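Local coordinates for protein peptidase S15/CocE/NonD (Thaumarchaeota archaeon SCGC AB-539-E09, PDB 4PF1) that probably cleaves peptides from their amino-terminal end as a serine aminopeptidase of the S15 family, built on an alpha/beta-hydrolase fold, at residues Leu370-Tyr378 / Trp385-Pro393; Pro286-Glu297 / Leu318-His328. All blocks are in the same frame, centred on the assembly; numbering follows the deposited sequence.

Contact 1 of 2, residues Leu370-Tyr378 / Trp385-Pro393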
loop_
_atom_site.group_PDB
_atom_site.type_symbol
_atom_site.label_atom_id
_atom_site.label_comp_id
_atom_site.label_asym_id
_atom_site.label_seq_id
_atom_site.Cartn_x
_atom_site.Cartn_y
_atom_site.Cartn_z
ATOM N N LEU A 370 11.275 -19.118 37.533
ATOM C CA LEU A 370 11.627 -19.607 36.204
ATOM C C LEU A 370 13.143 -19.586 36.044
ATOM O O LEU A 370 13.791 -18.621 36.456
ATOM C CB LEU A 370 10.942 -18.751 35.113
ATOM C CG LEU A 370 11.260 -19.099 33.645
ATOM C CD1 LEU A 370 10.583 -20.394 33.216
ATOM C CD2 LEU A 370 10.854 -17.982 32.731
ATOM N N ASP A 371 13.710 -20.658 35.462
ATOM C CA ASP A 371 15.147 -20.764 35.229
ATOM C C ASP A 371 15.549 -19.892 34.029
ATOM O O ASP A 371 15.676 -20.389 32.906
ATOM C CB ASP A 371 15.566 -22.242 35.030
ATOM C CG ASP A 371 17.064 -22.482 34.866
ATOM O OD1 ASP A 371 17.863 -21.701 35.441
ATOM O OD2 ASP A 371 17.436 -23.473 34.199
ATOM N N ILE A 372 15.695 -18.571 34.271
ATOM C CA ILE A 372 16.116 -17.602 33.259
ATOM C C ILE A 372 17.638 -17.689 33.150
ATOM O O ILE A 372 18.316 -17.666 34.182
ATOM C CB ILE A 372 15.626 -16.151 33.601
ATOM C CG1 ILE A 372 14.088 -16.094 33.768
ATOM C CG2 ILE A 372 16.106 -15.120 32.550
ATOM C CD1 ILE A 372 13.588 -14.932 34.621
ATOM N N PRO A 373 18.211 -17.825 31.930
ATOM C CA PRO A 373 19.675 -17.907 31.827
ATOM C C PRO A 373 20.352 -16.573 32.152
ATOM O O PRO A 373 19.682 -15.535 32.229
ATOM C CB PRO A 373 19.900 -18.299 30.364
ATOM C CG PRO A 373 18.726 -17.737 29.642
ATOM C CD PRO A 373 17.569 -17.886 30.597
ATOM N N ARG A 374 21.681 -16.604 32.344
ATOM C CA ARG A 374 22.482 -15.405 32.577
ATOM C C ARG A 374 22.330 -14.472 31.377
ATOM O O ARG A 374 22.105 -13.273 31.548
ATOM C CB ARG A 374 23.961 -15.792 32.784
ATOM C CG ARG A 374 24.859 -14.653 33.276
ATOM C CD ARG A 374 24.965 -14.577 34.797
ATOM N NE ARG A 374 25.144 -15.891 35.427
ATOM C CZ ARG A 374 26.320 -16.480 35.619
ATOM N NH1 ARG A 374 26.385 -17.671 36.200
ATOM N NH2 ARG A 374 27.442 -15.888 35.224
ATOM N N VAL A 375 22.408 -15.048 30.159
ATOM C CA VAL A 375 22.271 -14.318 28.903
ATOM C C VAL A 375 21.265 -15.046 27.992
ATOM O O VAL A 375 21.372 -16.256 27.771
ATOM C CB VAL A 375 23.646 -14.093 28.199
ATOM C CG1 VAL A 375 23.472 -13.475 26.812
ATOM C CG2 VAL A 375 24.567 -13.225 29.055
ATOM N N LEU A 376 20.275 -14.299 27.500
ATOM C CA LEU A 376 19.274 -14.786 26.564
ATOM C C LEU A 376 19.469 -13.999 25.277
ATOM O O LEU A 376 19.201 -12.799 25.242
ATOM C CB LEU A 376 17.857 -14.621 27.156
ATOM C CG LEU A 376 16.685 -15.227 26.369
ATOM C CD1 LEU A 376 16.843 -16.740 26.190
ATOM C CD2 LEU A 376 15.372 -14.929 27.056
ATOM N N SER A 377 20.083 -14.637 24.273
ATOM C CA SER A 377 20.450 -13.965 23.031
ATOM C C SER A 377 19.729 -14.546 21.824
ATOM O O SER A 377 19.714 -15.764 21.627
ATOM C CB SER A 377 21.961 -14.039 22.823
ATOM O OG SER A 377 22.352 -13.572 21.543
ATOM N N TYR A 378 19.144 -13.664 21.006
ATOM C CA TYR A 378 18.501 -14.062 19.760
ATOM C C TYR A 378 19.511 -13.934 18.648
ATOM O O TYR A 378 20.093 -12.862 18.454
ATOM C CB TYR A 378 17.259 -13.211 19.474
ATOM C CG TYR A 378 16.455 -13.669 18.272
ATOM C CD1 TYR A 378 16.834 -13.316 16.978
ATOM C CD2 TYR A 378 15.276 -14.391 18.432
ATOM C CE1 TYR A 378 16.075 -13.698 15.871
ATOM C CE2 TYR A 378 14.511 -14.782 17.332
ATOM C CZ TYR A 378 14.911 -14.425 16.054
ATOM O OH TYR A 378 14.143 -14.775 14.972
ATOM N N TRP A 385 16.563 -18.369 19.764
ATOM C CA TRP A 385 16.924 -17.871 21.089
ATOM C C TRP A 385 17.893 -18.851 21.729
ATOM O O TRP A 385 17.679 -20.064 21.651
ATOM C CB TRP A 385 15.676 -17.704 21.975
ATOM C CG TRP A 385 14.856 -16.480 21.689
ATOM C CD1 TRP A 385 13.656 -16.430 21.045
ATOM C CD2 TRP A 385 15.126 -15.144 22.139
ATOM N NE1 TRP A 385 13.178 -15.139 21.028
ATOM C CE2 TRP A 385 14.063 -14.327 21.691
ATOM C CE3 TRP A 385 16.191 -14.544 22.835
ATOM C CZ2 TRP A 385 14.026 -12.949 21.927
ATOM C CZ3 TRP A 385 16.148 -13.180 23.080
ATOM C CH2 TRP A 385 15.077 -12.398 22.628
ATOM N N HIS A 386 18.963 -18.344 22.335
ATOM C CA HIS A 386 19.959 -19.203 22.966
ATOM C C HIS A 386 20.117 -18.884 24.436
ATOM O O HIS A 386 19.986 -17.729 24.840
ATOM C CB HIS A 386 21.323 -19.072 22.267
ATOM C CG HIS A 386 21.302 -19.417 20.813
ATOM N ND1 HIS A 386 21.242 -20.730 20.385
ATOM C CD2 HIS A 386 21.369 -18.607 19.732
ATOM C CE1 HIS A 386 21.255 -20.676 19.063
ATOM N NE2 HIS A 386 21.327 -19.420 18.626
ATOM N N ARG A 387 20.427 -19.912 25.231
ATOM C CA ARG A 387 20.735 -19.790 26.653
ATOM C C ARG A 387 22.252 -19.749 26.800
ATOM O O ARG A 387 22.925 -20.719 26.440
ATOM C CB ARG A 387 20.149 -20.975 27.443
ATOM C CG ARG A 387 18.623 -21.026 27.484
ATOM C CD ARG A 387 18.133 -22.258 28.236
ATOM N NE ARG A 387 18.592 -22.266 29.629
ATOM C CZ ARG A 387 17.886 -21.793 30.652
ATOM N NH1 ARG A 387 16.670 -21.296 30.456
ATOM N NH2 ARG A 387 18.386 -21.824 31.881
ATOM N N TYR A 388 22.801 -18.611 27.248
ATOM C CA TYR A 388 24.248 -18.461 27.414
ATOM C C TYR A 388 24.601 -18.168 28.868
ATOM O O TYR A 388 23.815 -17.540 29.577
ATOM C CB TYR A 388 24.806 -17.353 26.494
ATOM C CG TYR A 388 24.754 -17.656 25.008
ATOM C CD1 TYR A 388 25.038 -18.934 24.524
ATOM C CD2 TYR A 388 24.518 -16.648 24.080
ATOM C CE1 TYR A 388 25.017 -19.211 23.156
ATOM C CE2 TYR A 388 24.512 -16.909 22.709
ATOM C CZ TYR A 388 24.761 -18.194 22.250
ATOM O OH TYR A 388 24.738 -18.456 20.902
ATOM N N ASP A 389 25.791 -18.614 29.305
ATOM C CA ASP A 389 26.274 -18.399 30.671
ATOM C C ASP A 389 27.015 -17.068 30.797
ATOM O O ASP A 389 27.186 -16.561 31.909
ATOM C CB ASP A 389 27.187 -19.558 31.106
ATOM C CG ASP A 389 26.472 -20.889 31.244
ATOM O OD1 ASP A 389 25.313 -20.895 31.719
ATOM O OD2 ASP A 389 27.085 -21.928 30.915
ATOM N N ASP A 390 27.465 -16.513 29.655
ATOM C CA ASP A 390 28.201 -15.250 29.584
ATOM C C ASP A 390 28.027 -14.616 28.198
ATOM O O ASP A 390 27.584 -15.289 27.260
ATOM C CB ASP A 390 29.701 -15.494 29.879
ATOM C CG ASP A 390 30.473 -14.298 30.428
ATOM O OD1 ASP A 390 29.966 -13.155 30.318
ATOM O OD2 ASP A 390 31.592 -14.503 30.946
ATOM N N TRP A 391 28.378 -13.322 28.070
ATOM C CA TRP A 391 28.335 -12.627 26.792
ATOM C C TRP A 391 29.714 -12.012 26.475
ATOM O O TRP A 391 30.180 -11.143 27.217
ATOM C CB TRP A 391 27.227 -11.566 26.756
ATOM C CG TRP A 391 27.065 -10.935 25.404
ATOM C CD1 TRP A 391 27.395 -9.659 25.051
ATOM C CD2 TRP A 391 26.618 -11.581 24.203
ATOM N NE1 TRP A 391 27.139 -9.456 23.714
ATOM C CE2 TRP A 391 26.665 -10.620 23.168
ATOM C CE3 TRP A 391 26.156 -12.877 23.905
ATOM C CZ2 TRP A 391 26.257 -10.910 21.859
ATOM C CZ3 TRP A 391 25.776 -13.167 22.602
ATOM C CH2 TRP A 391 25.836 -12.193 21.594
ATOM N N PRO A 392 30.411 -12.474 25.406
ATOM C CA PRO A 392 30.018 -13.521 24.439
ATOM C C PRO A 392 30.124 -14.939 25.030
ATOM O O PRO A 392 30.833 -15.119 26.026
ATOM C CB PRO A 392 31.023 -13.316 23.298
ATOM C CG PRO A 392 32.248 -12.813 23.979
ATOM C CD PRO A 392 31.743 -11.923 25.086
ATOM N N PRO A 393 29.450 -15.964 24.437
ATOM C CA PRO A 393 29.570 -17.329 24.988
ATOM C C PRO A 393 30.991 -17.870 24.871
ATOM O O PRO A 393 31.673 -17.614 23.877
ATOM C CB PRO A 393 28.590 -18.149 24.144
ATOM C CG PRO A 393 28.417 -17.378 22.895
ATOM C CD PRO A 393 28.548 -15.935 23.266
HETATM O O HOH W 1 22.918 -19.386 32.544
#
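A beta hairpin at the edge of the large mixed sheet pairs Val375 with Tyr388 and Ser377 with His386, both antiparallel hydrogen-bonded pairs. Tyr388 N reaches Val375 O at 2.8 Å, and the short strands 375-378 and 385-388 run at 153° to each other. On the face that carries Leu376 and Arg387, the next pair toward the turn is Tyr378 with Trp385. Here the tyrosine ring stands edge-to-face on the indole, planes 81° apart, with Tyr378 CD2 3.4 Å from Trp385 NE1, while Tyr378 CB sits over the six-membered ring in a CH-pi contact. Leu376 CG presses on Trp385 CE3 at 3.6 Å. At the open end Arg387 bends at chi3 (61°), which brings its guanidinium over Pro373 and back to Asp371. Both terminal nitrogens grip the one carbonyl, NH1 to Asp371 O at 2.8 Å and nearly straight, NH2 to the same oxygen at 3.2 Å. NH2 also makes a salt bridge to Asp371 OD2 at 3.0 Å, which should help fix the rotation of the guanidinium. On the other face Val375 CG2 meets Trp391 CB at 3.9 Å, and Ser377 CB packs near the Tyr388 ring; the serine hydroxyl bonds to Ser563 and the Trp391 indole N-H to Gln561. Strand 375-379 runs parallel to 319-324, and 384-388 turns back antiparallel at the edge, a hairpin that ends the sheet of an alpha/beta-hydrolase fold.

Contact 2 of 2, residues Pro286-Glu297 / Leu318-His328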
loop_
_atom_site.group_PDB
_atom_site.type_symbol
_atom_site.label_atom_id
_atom_site.label_comp_id
_atom_site.label_asym_id
_atom_site.label_seq_id
_atom_site.Cartn_x
_atom_site.Cartn_y
_atom_site.Cartn_z
ATOM N N PRO A 286 17.002 -7.370 41.968
ATOM C CA PRO A 286 17.077 -8.215 40.758
ATOM C C PRO A 286 16.826 -7.388 39.496
ATOM O O PRO A 286 15.907 -6.565 39.464
ATOM C CB PRO A 286 15.974 -9.258 40.979
ATOM C CG PRO A 286 15.701 -9.228 42.444
ATOM C CD PRO A 286 15.924 -7.819 42.867
ATOM N N MET A 287 17.685 -7.566 38.486
ATOM C CA MET A 287 17.657 -6.782 37.258
ATOM C C MET A 287 17.549 -7.660 36.023
ATOM O O MET A 287 18.300 -8.627 35.871
ATOM C CB MET A 287 18.936 -5.929 37.175
ATOM C CG MET A 287 18.805 -4.692 36.312
ATOM S SD MET A 287 20.332 -3.706 36.282
ATOM C CE MET A 287 20.496 -3.283 38.031
ATOM N N LEU A 288 16.641 -7.286 35.119
ATOM C CA LEU A 288 16.465 -7.932 33.827
ATOM C C LEU A 288 16.784 -6.894 32.743
ATOM O O LEU A 288 15.914 -6.108 32.354
ATOM C CB LEU A 288 15.033 -8.507 33.691
ATOM C CG LEU A 288 14.708 -9.324 32.419
ATOM C CD1 LEU A 288 15.533 -10.608 32.345
ATOM C CD2 LEU A 288 13.229 -9.672 32.367
ATOM N N ILE A 289 18.060 -6.833 32.327
ATOM C CA ILE A 289 18.520 -5.867 31.327
ATOM C C ILE A 289 18.087 -6.336 29.939
ATOM O O ILE A 289 18.451 -7.432 29.513
ATOM C CB ILE A 289 20.055 -5.616 31.408
ATOM C CG1 ILE A 289 20.511 -5.368 32.871
ATOM C CG2 ILE A 289 20.458 -4.452 30.490
ATOM C CD1 ILE A 289 22.005 -5.586 33.127
ATOM N N VAL A 290 17.288 -5.511 29.252
ATOM C CA VAL A 290 16.742 -5.838 27.937
ATOM C C VAL A 290 17.321 -4.899 26.882
ATOM O O VAL A 290 17.016 -3.702 26.870
ATOM C CB VAL A 290 15.189 -5.808 27.932
ATOM C CG1 VAL A 290 14.632 -6.539 26.719
ATOM C CG2 VAL A 290 14.613 -6.388 29.220
ATOM N N GLY A 291 18.161 -5.455 26.017
ATOM C CA GLY A 291 18.798 -4.721 24.932
ATOM C C GLY A 291 18.377 -5.205 23.559
ATOM O O GLY A 291 17.910 -6.337 23.407
ATOM N N GLY A 292 18.543 -4.339 22.566
ATOM C CA GLY A 292 18.218 -4.635 21.178
ATOM C C GLY A 292 19.429 -4.569 20.275
ATOM O O GLY A 292 20.224 -3.627 20.367
ATOM N N LEU A 293 19.564 -5.559 19.378
ATOM C CA LEU A 293 20.673 -5.653 18.414
ATOM C C LEU A 293 20.685 -4.487 17.419
ATOM O O LEU A 293 21.755 -4.093 16.955
ATOM C CB LEU A 293 20.603 -6.985 17.628
ATOM C CG LEU A 293 21.042 -8.262 18.369
ATOM C CD1 LEU A 293 20.633 -9.505 17.590
ATOM C CD2 LEU A 293 22.555 -8.284 18.596
ATOM N N PHE A 294 19.503 -3.954 17.078
ATOM C CA PHE A 294 19.390 -2.892 16.079
ATOM C C PHE A 294 18.814 -1.593 16.674
ATOM O O PHE A 294 18.189 -0.804 15.960
ATOM C CB PHE A 294 18.544 -3.385 14.883
ATOM C CG PHE A 294 18.968 -4.736 14.348
ATOM C CD1 PHE A 294 20.208 -4.906 13.740
ATOM C CD2 PHE A 294 18.137 -5.846 14.478
ATOM C CE1 PHE A 294 20.605 -6.161 13.263
ATOM C CE2 PHE A 294 18.529 -7.096 13.985
ATOM C CZ PHE A 294 19.763 -7.246 13.386
ATOM N N ASP A 295 19.082 -1.352 17.967
ATOM C CA ASP A 295 18.652 -0.154 18.681
ATOM C C ASP A 295 19.334 1.093 18.091
ATOM O O ASP A 295 20.528 1.301 18.297
ATOM C CB ASP A 295 18.965 -0.290 20.182
ATOM C CG ASP A 295 18.195 0.672 21.059
ATOM O OD1 ASP A 295 18.216 1.887 20.771
ATOM O OD2 ASP A 295 17.559 0.214 22.015
ATOM N N GLN A 296 18.559 1.924 17.361
ATOM C CA GLN A 296 19.052 3.124 16.678
ATOM C C GLN A 296 19.241 4.332 17.633
ATOM O O GLN A 296 19.615 5.419 17.174
ATOM C CB GLN A 296 18.110 3.489 15.505
ATOM C CG GLN A 296 16.774 4.162 15.908
ATOM C CD GLN A 296 15.691 3.236 16.435
ATOM O OE1 GLN A 296 15.896 2.039 16.664
ATOM N NE2 GLN A 296 14.506 3.792 16.673
ATOM N N GLU A 297 19.012 4.144 18.951
ATOM C CA GLU A 297 19.139 5.246 19.900
ATOM C C GLU A 297 20.079 4.931 21.068
ATOM O O GLU A 297 20.900 5.781 21.418
ATOM C CB GLU A 297 17.761 5.676 20.421
ATOM C CG GLU A 297 16.932 6.405 19.370
ATOM C CD GLU A 297 15.670 7.102 19.841
ATOM O OE1 GLU A 297 14.905 7.580 18.972
ATOM O OE2 GLU A 297 15.454 7.196 21.070
ATOM N N LEU A 318 21.057 -12.077 40.660
ATOM C CA LEU A 318 20.274 -10.856 40.454
ATOM C C LEU A 318 20.282 -10.323 39.009
ATOM O O LEU A 318 19.272 -9.768 38.579
ATOM C CB LEU A 318 20.773 -9.744 41.404
ATOM C CG LEU A 318 20.747 -10.061 42.911
ATOM C CD1 LEU A 318 21.754 -9.218 43.662
ATOM C CD2 LEU A 318 19.353 -9.874 43.497
ATOM N N VAL A 319 21.409 -10.442 38.281
ATOM C CA VAL A 319 21.519 -9.849 36.940
ATOM C C VAL A 319 21.267 -10.872 35.812
ATOM O O VAL A 319 21.869 -11.945 35.784
ATOM C CB VAL A 319 22.879 -9.114 36.745
ATOM C CG1 VAL A 319 22.955 -8.436 35.380
ATOM C CG2 VAL A 319 23.114 -8.093 37.849
ATOM N N HIS A 320 20.386 -10.492 34.870
ATOM C CA HIS A 320 20.060 -11.243 33.657
ATOM C C HIS A 320 20.114 -10.299 32.462
ATOM O O HIS A 320 19.599 -9.184 32.544
ATOM C CB HIS A 320 18.673 -11.894 33.757
ATOM C CG HIS A 320 18.493 -12.774 34.951
ATOM N ND1 HIS A 320 18.787 -14.124 34.902
ATOM C CD2 HIS A 320 18.041 -12.468 36.188
ATOM C CE1 HIS A 320 18.507 -14.594 36.106
ATOM N NE2 HIS A 320 18.059 -13.633 36.915
ATOM N N PHE A 321 20.737 -10.734 31.355
ATOM C CA PHE A 321 20.839 -9.920 30.145
ATOM C C PHE A 321 20.093 -10.578 28.985
ATOM O O PHE A 321 20.341 -11.741 28.665
ATOM C CB PHE A 321 22.316 -9.666 29.782
ATOM C CG PHE A 321 22.592 -8.906 28.501
ATOM C CD1 PHE A 321 21.894 -7.741 28.196
ATOM C CD2 PHE A 321 23.607 -9.311 27.641
ATOM C CE1 PHE A 321 22.162 -7.034 27.021
ATOM C CE2 PHE A 321 23.879 -8.599 26.469
ATOM C CZ PHE A 321 23.155 -7.466 26.167
ATOM N N VAL A 322 19.162 -9.830 28.377
ATOM C CA VAL A 322 18.375 -10.280 27.229
ATOM C C VAL A 322 18.720 -9.387 26.037
ATOM O O VAL A 322 18.616 -8.165 26.135
ATOM C CB VAL A 322 16.842 -10.305 27.515
ATOM C CG1 VAL A 322 16.062 -10.802 26.297
ATOM C CG2 VAL A 322 16.520 -11.159 28.738
ATOM N N LEU A 323 19.169 -10.000 24.930
ATOM C CA LEU A 323 19.538 -9.291 23.708
ATOM C C LEU A 323 18.703 -9.826 22.539
ATOM O O LEU A 323 18.951 -10.931 22.045
ATOM C CB LEU A 323 21.056 -9.443 23.455
ATOM C CG LEU A 323 21.702 -8.598 22.343
ATOM C CD1 LEU A 323 21.481 -7.097 22.563
ATOM C CD2 LEU A 323 23.178 -8.876 22.269
ATOM N N GLY A 324 17.672 -9.070 22.170
ATOM C CA GLY A 324 16.743 -9.445 21.106
ATOM C C GLY A 324 17.012 -8.789 19.763
ATOM O O GLY A 324 17.816 -7.856 19.676
ATOM N N PRO A 325 16.329 -9.255 18.678
ATOM C CA PRO A 325 16.550 -8.651 17.346
ATOM C C PRO A 325 15.685 -7.406 17.191
ATOM O O PRO A 325 14.807 -7.333 16.321
ATOM C CB PRO A 325 16.114 -9.772 16.401
ATOM C CG PRO A 325 14.991 -10.452 17.144
ATOM C CD PRO A 325 15.303 -10.321 18.624
ATOM N N TRP A 326 15.902 -6.442 18.075
ATOM C CA TRP A 326 15.013 -5.313 18.195
ATOM C C TRP A 326 15.649 -3.988 17.920
ATOM O O TRP A 326 16.819 -3.769 18.229
ATOM C CB TRP A 326 14.431 -5.289 19.624
ATOM C CG TRP A 326 13.743 -6.562 20.028
ATOM C CD1 TRP A 326 12.833 -7.270 19.300
ATOM C CD2 TRP A 326 13.847 -7.226 21.296
ATOM N NE1 TRP A 326 12.374 -8.343 20.026
ATOM C CE2 TRP A 326 12.983 -8.345 21.255
ATOM C CE3 TRP A 326 14.583 -6.981 22.469
ATOM C CZ2 TRP A 326 12.865 -9.240 22.327
ATOM C CZ3 TRP A 326 14.477 -7.876 23.522
ATOM C CH2 TRP A 326 13.612 -8.981 23.454
ATOM N N ASN A 327 14.835 -3.060 17.409
ATOM C CA ASN A 327 15.209 -1.669 17.299
ATOM C C ASN A 327 14.949 -1.030 18.682
ATOM O O ASN A 327 14.671 -1.759 19.641
ATOM C CB ASN A 327 14.452 -0.967 16.152
ATOM C CG ASN A 327 12.953 -0.816 16.315
ATOM O OD1 ASN A 327 12.382 -0.993 17.387
ATOM N ND2 ASN A 327 12.292 -0.402 15.252
ATOM N N HIS A 328 14.988 0.299 18.784
ATOM C CA HIS A 328 14.819 0.984 20.062
ATOM C C HIS A 328 13.519 0.621 20.860
ATOM O O HIS A 328 13.597 0.450 22.078
ATOM C CB HIS A 328 14.910 2.497 19.881
ATOM C CG HIS A 328 14.979 3.232 21.174
ATOM N ND1 HIS A 328 15.882 2.873 22.158
ATOM C CD2 HIS A 328 14.228 4.260 21.621
ATOM C CE1 HIS A 328 15.653 3.693 23.166
ATOM N NE2 HIS A 328 14.673 4.553 22.883
HETATM O O HOH W 2 15.993 -2.312 22.042
#
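Strands 287-292 and 319-324 run parallel, their axes 20° apart and 4.7 Å at closest approach, joined by a ladder from Met287 N to Leu318 O through to Leu293 N to Gly324 O. Leu288 CD1 lies against His320 CB and, at 3.8 Å, Val322 CG2, while on the other face Ile289 CD1 meets Val319 CG1. Further along, Val290 CG1 touches Trp326 CZ3 at 3.5 Å, and the Leu293 and Leu323 side chains cross at about a right angle, meeting through their CD2 methyls. The two strands flank helix 301-309 in sequence as a beta-alpha-beta unit of the alpha/beta-hydrolase fold, and the loops after them bring together Asp295 and His328. With Ser161, bonded to His328 NE2, these have the geometry of a Ser-His-Asp triad, consistent with a serine peptidase. His328 ND1 donates to Asp295 OD2 at 3.1 Å (164°), on the syn side of the carboxylate and near the ring plane; a weak second bond goes to OD1. Asp295 OD1 also takes the N-H of Glu297 at 3.0 Å, an Asx turn, and that of Asp298, while water 2 bridges OD2 and Asn327 O. Gln296, folded back at chi2 (-78°), sends OE1 to His328 N at 2.9 Å and so ties down the histidine's backbone. Glu297 CB lies over the centre of the imidazole face, 3.8 Å from the ring centroid; its carboxylate bonds to Trp453 through OE1.

In the fold
Contact 2 comes first along the chain and closes before contact 1 opens; their centres lie about 12 Å apart. Helix 347-365 falls between them in sequence and packs against side chains of both. They share one mixed sheet, in which strand 319-324 is flanked by 287-292 and 375-379, and strand 384-388 forms the outer edge within this chain. Leu376 stitches the two together through probable backbone hydrogen bonds, its N to Phe321 O and its O to Leu323 N, each 2.8 Å. One continuous sheet thus holds both contacts, so the hairpin belongs structurally with the hydrolase strands leading to the probable triad residues, although its sequence is grouped with the C-terminal non-catalytic family.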